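PDB 3GGD: SAM-dependent methyltransferase from Anabaena variabilis ATCC 29413, which probably transfers methyl groups from S-adenosyl-L-methionine to an as yet unidentified substrate, and binds S-adenosyl-L-homocysteine, the demethylated form of that donor. Local coordinates for residues E140-L145 with A201-L206. Residues are numbered along the deposited sequence; the frame is centred on the assembly and turned at random.
Sequences EKRELL and AEDIEL
R142 and D203 reach toward each other from the first turns of two helices, 142-153 and 201-207, and meet in a long salt bridge, R142 NH1 to D203 OD2 at 3.6 Å. OD2 lies at the edge of the guanidinium, near its plane, but the carboxylate is turned 82° against that plane, so the two groups do not pair side by side. A water bridges the pair: it accepts a weak hydrogen bond from R142 NH1 at 2.9 Å and donates one to D203 OD1 at 2.6 Å. The arginine spans the gap because its chain runs extended from CG to NE (chi2 177°), carrying the guanidinium away from its own helix. R142 CA and D203 CA stay 9.5 Å apart. In this Rossmann-like methyltransferase fold, with strand order 3-2-1-4-5-7-6, helix 142-153 links parallel strands 127-131 and 158-164, while helix 201-207 precedes 211-217, one of the two edge strands of the sheet. Backbone carbonyls hold the guanidinium more firmly than the aspartate does: NE bonds to I137 O, NH1 to I198 O and NH2, weakly, to H135 O. D203 CG stands beside its own backbone N and anti to the carbonyl carbon (chi1 -71°), and OD2 accepts from T200 N, just ahead of the helix, which helps to orient the carboxylate. The bound S-adenosyl-L-homocysteine lies about 10 Å from the R142 side chain.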
loop_
_atom_site.group_PDB
_atom_site.type_symbol
_atom_site.label_atom_id
_atom_site.label_comp_id
_atom_site.label_asym_id
_atom_site.label_seq_id
_atom_site.Cartn_x
_atom_site.Cartn_y
_atom_site.Cartn_z
ATOM N N GLU A 140 9.320 6.689 12.475
ATOM C CA GLU A 140 10.158 7.872 12.340
ATOM C C GLU A 140 10.347 8.366 10.883
ATOM O O GLU A 140 10.870 9.441 10.674
ATOM C CB GLU A 140 11.516 7.666 13.017
ATOM C CG GLU A 140 12.396 6.619 12.325
ATOM C CD GLU A 140 12.141 5.128 12.734
ATOM O OE1 GLU A 140 11.089 4.744 13.377
ATOM O OE2 GLU A 140 13.073 4.347 12.378
ATOM N N LYS A 141 9.898 7.600 9.892
ATOM C CA LYS A 141 9.986 8.003 8.507
ATOM C C LYS A 141 8.640 8.344 7.906
ATOM O O LYS A 141 8.567 8.758 6.745
ATOM C CB LYS A 141 10.662 6.889 7.709
ATOM C CG LYS A 141 12.157 6.823 8.082
ATOM C CD LYS A 141 12.728 5.495 7.728
ATOM C CE LYS A 141 14.278 5.381 8.071
ATOM N NZ LYS A 141 14.677 3.898 7.999
ATOM N N ARG A 142 7.578 8.186 8.686
ATOM C CA ARG A 142 6.224 8.361 8.162
ATOM C C ARG A 142 5.890 9.782 7.715
ATOM O O ARG A 142 5.130 9.950 6.775
ATOM C CB ARG A 142 5.169 7.870 9.159
ATOM C CG ARG A 142 5.116 6.347 9.232
ATOM C CD ARG A 142 4.121 5.856 10.276
ATOM N NE ARG A 142 4.002 4.387 10.255
ATOM C CZ ARG A 142 3.018 3.703 10.848
ATOM N NH1 ARG A 142 2.058 4.346 11.512
ATOM N NH2 ARG A 142 2.991 2.374 10.764
ATOM N N GLU A 143 6.459 10.777 8.373
ATOM C CA GLU A 143 6.179 12.158 8.019
ATOM C C GLU A 143 6.652 12.452 6.585
ATOM O O GLU A 143 6.006 13.196 5.889
ATOM C CB GLU A 143 6.798 13.119 9.058
ATOM C CG GLU A 143 6.921 14.606 8.611
ATOM C CD GLU A 143 5.570 15.372 8.378
ATOM O OE1 GLU A 143 4.472 14.896 8.775
ATOM O OE2 GLU A 143 5.635 16.493 7.799
ATOM N N LEU A 144 7.756 11.840 6.156
ATOM C CA LEU A 144 8.285 12.017 4.811
ATOM C C LEU A 144 7.274 11.505 3.792
ATOM O O LEU A 144 6.995 12.163 2.776
ATOM C CB LEU A 144 9.639 11.302 4.674
ATOM C CG LEU A 144 10.827 11.897 5.455
ATOM C CD1 LEU A 144 12.017 10.917 5.524
ATOM C CD2 LEU A 144 11.292 13.255 4.860
ATOM N N LEU A 145 6.677 10.345 4.071
ATOM C CA LEU A 145 5.699 9.809 3.145
ATOM C C LEU A 145 4.450 10.745 3.128
ATOM O O LEU A 145 3.867 11.024 2.061
ATOM C CB LEU A 145 5.320 8.366 3.519
ATOM C CG LEU A 145 4.289 7.659 2.621
ATOM C CD1 LEU A 145 4.669 7.710 1.156
ATOM C CD2 LEU A 145 4.035 6.186 3.088
ATOM N N ALA A 201 -6.874 6.052 12.584
ATOM C CA ALA A 201 -7.532 7.340 12.414
ATOM C C ALA A 201 -6.663 8.402 13.059
ATOM O O ALA A 201 -6.569 9.529 12.571
ATOM C CB ALA A 201 -8.948 7.344 13.081
ATOM N N GLU A 202 -6.033 8.074 14.177
ATOM C CA GLU A 202 -5.189 9.059 14.856
ATOM C C GLU A 202 -3.943 9.376 14.018
ATOM O O GLU A 202 -3.427 10.478 14.103
ATOM C CB GLU A 202 -4.794 8.618 16.266
ATOM C CG GLU A 202 -5.961 8.569 17.259
ATOM C CD GLU A 202 -6.999 7.431 16.951
ATOM O OE1 GLU A 202 -6.651 6.373 16.317
ATOM O OE2 GLU A 202 -8.186 7.625 17.332
ATOM N N ASP A 203 -3.480 8.429 13.202
ATOM C CA ASP A 203 -2.368 8.709 12.297
ATOM C C ASP A 203 -2.777 9.670 11.176
ATOM O O ASP A 203 -1.937 10.407 10.673
ATOM C CB ASP A 203 -1.759 7.428 11.696
ATOM C CG ASP A 203 -0.980 6.602 12.728
ATOM O OD1 ASP A 203 -0.173 7.172 13.515
ATOM O OD2 ASP A 203 -1.173 5.362 12.741
ATOM N N ILE A 204 -4.041 9.631 10.748
ATOM C CA ILE A 204 -4.524 10.580 9.731
ATOM C C ILE A 204 -4.425 11.998 10.334
ATOM O O ILE A 204 -3.954 12.903 9.693
ATOM C CB ILE A 204 -5.970 10.337 9.287
ATOM C CG1 ILE A 204 -6.135 8.967 8.610
ATOM C CG2 ILE A 204 -6.438 11.497 8.360
ATOM C CD1 ILE A 204 -5.396 8.804 7.324
ATOM N N GLU A 205 -4.843 12.173 11.569
ATOM C CA GLU A 205 -4.718 13.473 12.227
ATOM C C GLU A 205 -3.264 13.911 12.432
ATOM O O GLU A 205 -2.930 15.096 12.298
ATOM C CB GLU A 205 -5.451 13.466 13.561
ATOM C CG GLU A 205 -5.317 14.759 14.370
ATOM C CD GLU A 205 -5.902 16.004 13.665
ATOM O OE1 GLU A 205 -6.804 15.871 12.816
ATOM O OE2 GLU A 205 -5.481 17.135 13.998
ATOM N N LEU A 206 -2.395 12.956 12.749
ATOM C CA LEU A 206 -1.000 13.234 13.047
ATOM C C LEU A 206 -0.280 13.683 11.780
ATOM O O LEU A 206 0.401 14.704 11.804
ATOM C CB LEU A 206 -0.307 11.994 13.646
ATOM C CG LEU A 206 1.181 12.056 13.994
ATOM C CD1 LEU A 206 1.514 13.172 15.013
ATOM C CD2 LEU A 206 1.681 10.692 14.546
HETATM O O HOH W 1 2.407 6.654 13.295
#